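Sensory transduction histidine kinase, putative (PDB 5BWJ) is probably a membrane hybrid histidine kinase of a two-component system, of which this chain is the periplasmic sensor domain, thought to detect small molecules linked with tick feeding. Local coordinates at residues D37-D42 against F207-K212; E63-G68 against L202-F207. One frame throughout, in Å; residues are numbered along the deposited sequence.

Overall arrangement
From the N terminus, the chain first reaches 37-42, on helix 32-42, and then 63-68, on strand 65-69. A long excursion through the rest of the domain follows. The chain then returns at 202-207 and closes interaction 2 against 63-68. It runs directly on into 207-212, which closes interaction 1 against 37-42. Interaction 2 is therefore nested inside the loop closed by interaction 1, and the two share F207. Their centres lie about 12 Å apart. W39 joins them: its NE1 probably bonds to N203 O, and its indole packs on L202, L204 and L206. Together they tie the C-terminal end of this sensor domain to a helix and a sheet strand of the same lobe.

Interaction 1 (D37-D42 against F207-K212); sequences DKWAKD and FSYLMK
Y209 lays one face of its ring over the backbone of W39. W39 CA stands 3.9 Å from the ring centroid, 22° off the normal, which makes a CH-pi contact. It is offset toward the rim of the ring. Beside it, W39 CD1 touches Y209 CE2 at 3.6 Å. The indole reaches this place because its CG is anti to the backbone N (chi1 175°). The two ring planes are 68° apart, an oblique pairing with the Y209 carbon near the edge of the indole. This is the tight part of the contact. W39 is buried, its NE1 hydrogen-bonds to N203 O, and F10 meets its ring edge-to-face.

The D42 side is the solvent side. D42, at the end of the helix, is exposed, although its carboxylate comes close to the edge of the Y209 ring, with OD2 3.1 Å from Y209 CE1. K38 lies alongside the tyrosine, on the side toward the second subunit. Its CB is 3.9 Å from Y209 CD1, its carbonyl O is near CE1, and CD passes the Y209 carbonyl O. Its extended chain carries NZ to a salt bridge with D180 of the second subunit.

The tyrosine thus docks the short 3-10 turn on helix 32-42, just before M211 and K212 join a strand of the second subunit in a parallel ladder. Such a return of the C-terminal end of this sensor domain to the lobe that holds the N terminus fits the two-lobed Venus flytrap fold of this periplasmic sensor.

Interaction 2 (E63-G68 against L202-F207); sequences EAIYLG and LNLDLF. With NO3 (nitrate ion), chain I.
No flat group lies between I65 and L204: their methyls meet tip to tip, with I65 CD1 3.6 Å from L204 CD2. The flat group is a nitrate on the other side of the loop, probably from the crystallisation liquor. L204 N donates to its O2 at 3.2 Å (N-H...O 160°), from a position well off the nitrate plane. D205 N lies on the same side of that plane, 3.0 Å from nitrate O1.

The rest of the contact is aliphatic. I65 CD1 also reaches L202 CD1 at 3.8 Å, the two side chains lying across each other. I65 CG2 is anti to the backbone N while CG1 lies beside it (chi1 -54°), and this fork spans both methyls of L204: CG2 meets L204 CD1 at 3.7 Å. Further along, both methyls of L67 meet L206 CD1 at 4.0 Å. The loop makes an inverse gamma turn centred on D205.

L202, L204 and L206 pack between strand 65-69 and W39 of helix 32-42, while L67 also touches I32 of that helix. Strands 6-13 and 184-192 flank strand 65-69 in the sheet; F10 and V189 pack on I65, and V189 also touches L67 and L204.

Interaction 1 (D37-D42 against F207-K212)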
# COMPACT_ATOMS: atom_id res chain seq x y z
N ASP B 37 -8.86 -18.03 3.82
CA ASP B 37 -9.77 -19.09 3.40
C ASP B 37 -9.18 -19.88 2.23
O ASP B 37 -9.35 -21.10 2.15
CB ASP B 37 -11.13 -18.52 3.01
CG ASP B 37 -11.95 -18.07 4.21
OD1 ASP B 37 -11.77 -18.64 5.30
OD2 ASP B 37 -12.77 -17.14 4.06
N LYS B 38 -8.49 -19.19 1.34
CA LYS B 38 -7.83 -19.85 0.21
C LYS B 38 -6.68 -20.72 0.71
O LYS B 38 -6.56 -21.89 0.31
CB LYS B 38 -7.31 -18.83 -0.80
CG LYS B 38 -8.39 -18.22 -1.68
CD LYS B 38 -7.77 -17.46 -2.84
CE LYS B 38 -8.81 -17.10 -3.89
NZ LYS B 38 -8.17 -16.62 -5.14
N TRP B 39 -5.84 -20.16 1.56
CA TRP B 39 -4.72 -20.89 2.14
C TRP B 39 -5.22 -22.13 2.89
O TRP B 39 -4.58 -23.18 2.86
CB TRP B 39 -3.92 -19.99 3.09
CG TRP B 39 -2.83 -20.71 3.83
CD1 TRP B 39 -1.52 -20.82 3.46
CD2 TRP B 39 -2.95 -21.42 5.07
NE1 TRP B 39 -0.82 -21.55 4.39
CE2 TRP B 39 -1.67 -21.93 5.39
CE3 TRP B 39 -4.01 -21.67 5.95
CZ2 TRP B 39 -1.44 -22.68 6.54
CZ3 TRP B 39 -3.77 -22.41 7.09
CH2 TRP B 39 -2.49 -22.90 7.38
N ALA B 40 -6.36 -21.98 3.55
CA ALA B 40 -6.92 -23.06 4.36
C ALA B 40 -7.31 -24.24 3.49
O ALA B 40 -7.09 -25.40 3.86
CB ALA B 40 -8.12 -22.55 5.14
N LYS B 41 -7.90 -23.95 2.33
CA LYS B 41 -8.36 -24.98 1.42
C LYS B 41 -7.21 -25.85 0.91
O LYS B 41 -7.32 -27.07 0.89
CB LYS B 41 -9.10 -24.35 0.23
N ASP B 42 -6.11 -25.21 0.51
CA ASP B 42 -4.97 -25.94 -0.03
C ASP B 42 -4.23 -26.74 1.03
O ASP B 42 -3.63 -27.78 0.73
CB ASP B 42 -3.99 -24.97 -0.71
CG ASP B 42 -4.50 -24.47 -2.05
OD1 ASP B 42 -5.54 -24.96 -2.52
OD2 ASP B 42 -3.84 -23.59 -2.63
N PHE B 207 1.13 -14.65 0.66
CA PHE B 207 1.24 -13.72 -0.46
C PHE B 207 1.04 -14.41 -1.80
O PHE B 207 0.55 -13.81 -2.75
CB PHE B 207 2.59 -13.01 -0.43
CG PHE B 207 2.81 -12.09 -1.60
CD1 PHE B 207 2.29 -10.81 -1.59
CD2 PHE B 207 3.55 -12.50 -2.69
CE1 PHE B 207 2.49 -9.96 -2.67
CE2 PHE B 207 3.76 -11.65 -3.77
CZ PHE B 207 3.23 -10.38 -3.75
N SER B 208 1.43 -15.68 -1.88
CA SER B 208 1.32 -16.43 -3.13
C SER B 208 -0.14 -16.59 -3.56
O SER B 208 -0.43 -16.74 -4.74
CB SER B 208 1.97 -17.81 -2.98
OG SER B 208 1.26 -18.62 -2.06
N TYR B 209 -1.05 -16.55 -2.59
CA TYR B 209 -2.48 -16.70 -2.87
C TYR B 209 -3.07 -15.42 -3.44
O TYR B 209 -4.26 -15.37 -3.77
CB TYR B 209 -3.22 -17.14 -1.61
CG TYR B 209 -2.84 -18.53 -1.18
CD1 TYR B 209 -3.59 -19.63 -1.57
CD2 TYR B 209 -1.70 -18.76 -0.42
CE1 TYR B 209 -3.24 -20.91 -1.19
CE2 TYR B 209 -1.33 -20.04 -0.04
CZ TYR B 209 -2.11 -21.11 -0.43
OH TYR B 209 -1.75 -22.38 -0.05
N LEU B 210 -2.25 -14.38 -3.53
CA LEU B 210 -2.58 -13.20 -4.31
C LEU B 210 -2.02 -13.39 -5.72
O LEU B 210 -0.82 -13.22 -5.95
CB LEU B 210 -2.00 -11.93 -3.67
CG LEU B 210 -2.97 -11.00 -2.93
CD1 LEU B 210 -3.95 -11.76 -2.05
CD2 LEU B 210 -2.18 -10.00 -2.10
N MET B 211 -2.90 -13.77 -6.64
CA MET B 211 -2.50 -14.04 -8.02
C MET B 211 -1.75 -12.86 -8.62
O MET B 211 -2.19 -11.71 -8.50
CB MET B 211 -3.72 -14.38 -8.87
N LYS B 212 -0.62 -13.14 -9.25
CA LYS B 212 0.23 -12.10 -9.81
C LYS B 212 -0.18 -11.77 -11.24
O LYS B 212 -0.91 -12.52 -11.88
CB LYS B 212 1.70 -12.52 -9.77

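Interaction 2 (E63-G68 against L202-F207)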
# COMPACT_ATOMS: atom_id res chain seq x y z
N GLU B 63 0.82 -21.52 19.69
CA GLU B 63 0.19 -22.24 18.59
C GLU B 63 -0.36 -21.30 17.52
O GLU B 63 -0.73 -21.74 16.43
CB GLU B 63 -0.94 -23.15 19.11
CG GLU B 63 -2.22 -22.43 19.56
CD GLU B 63 -2.10 -21.77 20.92
OE1 GLU B 63 -1.01 -21.83 21.53
OE2 GLU B 63 -3.10 -21.19 21.39
N ALA B 64 -0.39 -20.01 17.82
CA ALA B 64 -1.01 -19.03 16.94
C ALA B 64 -0.04 -18.49 15.90
O ALA B 64 1.16 -18.37 16.15
CB ALA B 64 -1.59 -17.88 17.75
N ILE B 65 -0.57 -18.16 14.73
CA ILE B 65 0.20 -17.55 13.65
C ILE B 65 -0.08 -16.05 13.64
O ILE B 65 -1.24 -15.63 13.54
CB ILE B 65 -0.14 -18.17 12.29
CG1 ILE B 65 0.01 -19.69 12.34
CG2 ILE B 65 0.75 -17.58 11.19
CD1 ILE B 65 -0.55 -20.42 11.14
N TYR B 66 0.97 -15.24 13.76
CA TYR B 66 0.82 -13.80 13.96
C TYR B 66 1.04 -12.99 12.69
O TYR B 66 2.07 -13.13 12.01
CB TYR B 66 1.79 -13.33 15.04
CG TYR B 66 1.39 -13.76 16.44
CD1 TYR B 66 1.64 -15.05 16.89
CD2 TYR B 66 0.75 -12.88 17.30
CE1 TYR B 66 1.28 -15.44 18.16
CE2 TYR B 66 0.38 -13.26 18.57
CZ TYR B 66 0.65 -14.55 19.00
OH TYR B 66 0.28 -14.93 20.26
N LEU B 67 0.07 -12.13 12.38
CA LEU B 67 0.17 -11.19 11.28
C LEU B 67 0.14 -9.76 11.82
O LEU B 67 -0.49 -9.50 12.85
CB LEU B 67 -0.98 -11.39 10.28
CG LEU B 67 -1.18 -12.80 9.72
CD1 LEU B 67 -2.27 -12.81 8.66
CD2 LEU B 67 0.11 -13.35 9.15
N GLY B 68 0.82 -8.85 11.14
CA GLY B 68 0.86 -7.46 11.54
C GLY B 68 2.07 -7.10 12.38
O GLY B 68 2.12 -6.02 12.97
N LEU B 202 4.08 -25.82 8.61
CA LEU B 202 3.18 -25.14 7.69
C LEU B 202 3.94 -24.26 6.71
O LEU B 202 4.92 -23.61 7.07
CB LEU B 202 2.17 -24.28 8.45
CG LEU B 202 1.10 -24.99 9.28
CD1 LEU B 202 0.26 -23.97 10.01
CD2 LEU B 202 0.22 -25.87 8.39
N ASN B 203 3.47 -24.25 5.46
CA ASN B 203 3.93 -23.28 4.47
C ASN B 203 3.04 -22.04 4.55
O ASN B 203 1.91 -22.06 4.08
CB ASN B 203 3.90 -23.88 3.07
CG ASN B 203 4.43 -22.93 2.01
OD1 ASN B 203 5.07 -21.93 2.33
ND2 ASN B 203 4.17 -23.25 0.75
N LEU B 204 3.56 -20.99 5.17
CA LEU B 204 2.78 -19.78 5.42
C LEU B 204 3.04 -18.69 4.38
O LEU B 204 3.15 -17.51 4.72
CB LEU B 204 3.08 -19.25 6.82
CG LEU B 204 2.77 -20.20 7.98
CD1 LEU B 204 3.18 -19.59 9.30
CD2 LEU B 204 1.29 -20.57 8.00
N ASP B 205 3.12 -19.09 3.12
CA ASP B 205 3.29 -18.14 2.03
C ASP B 205 1.91 -17.62 1.60
O ASP B 205 1.38 -18.03 0.56
CB ASP B 205 4.03 -18.78 0.85
CG ASP B 205 4.55 -17.75 -0.15
OD1 ASP B 205 4.09 -16.59 -0.11
OD2 ASP B 205 5.41 -18.11 -0.97
N LEU B 206 1.34 -16.73 2.41
CA LEU B 206 0.01 -16.21 2.14
C LEU B 206 0.00 -15.31 0.92
O LEU B 206 -1.00 -15.21 0.21
CB LEU B 206 -0.51 -15.44 3.36
CG LEU B 206 -0.57 -16.22 4.67
CD1 LEU B 206 -1.00 -15.31 5.82
CD2 LEU B 206 -1.51 -17.41 4.55
N PHE B 207 1.13 -14.65 0.66
CA PHE B 207 1.24 -13.72 -0.46
C PHE B 207 1.04 -14.41 -1.80
O PHE B 207 0.55 -13.81 -2.75
CB PHE B 207 2.59 -13.01 -0.43
CG PHE B 207 2.81 -12.09 -1.60
CD1 PHE B 207 2.29 -10.81 -1.59
CD2 PHE B 207 3.55 -12.50 -2.69
CE1 PHE B 207 2.49 -9.96 -2.67
CE2 PHE B 207 3.76 -11.65 -3.77
CZ PHE B 207 3.23 -10.38 -3.75
N NO3 I . 6.78 -19.87 4.79
O1 NO3 I . 5.99 -19.60 3.84
O2 NO3 I . 6.72 -21.00 5.36
O3 NO3 I . 7.64 -19.02 5.16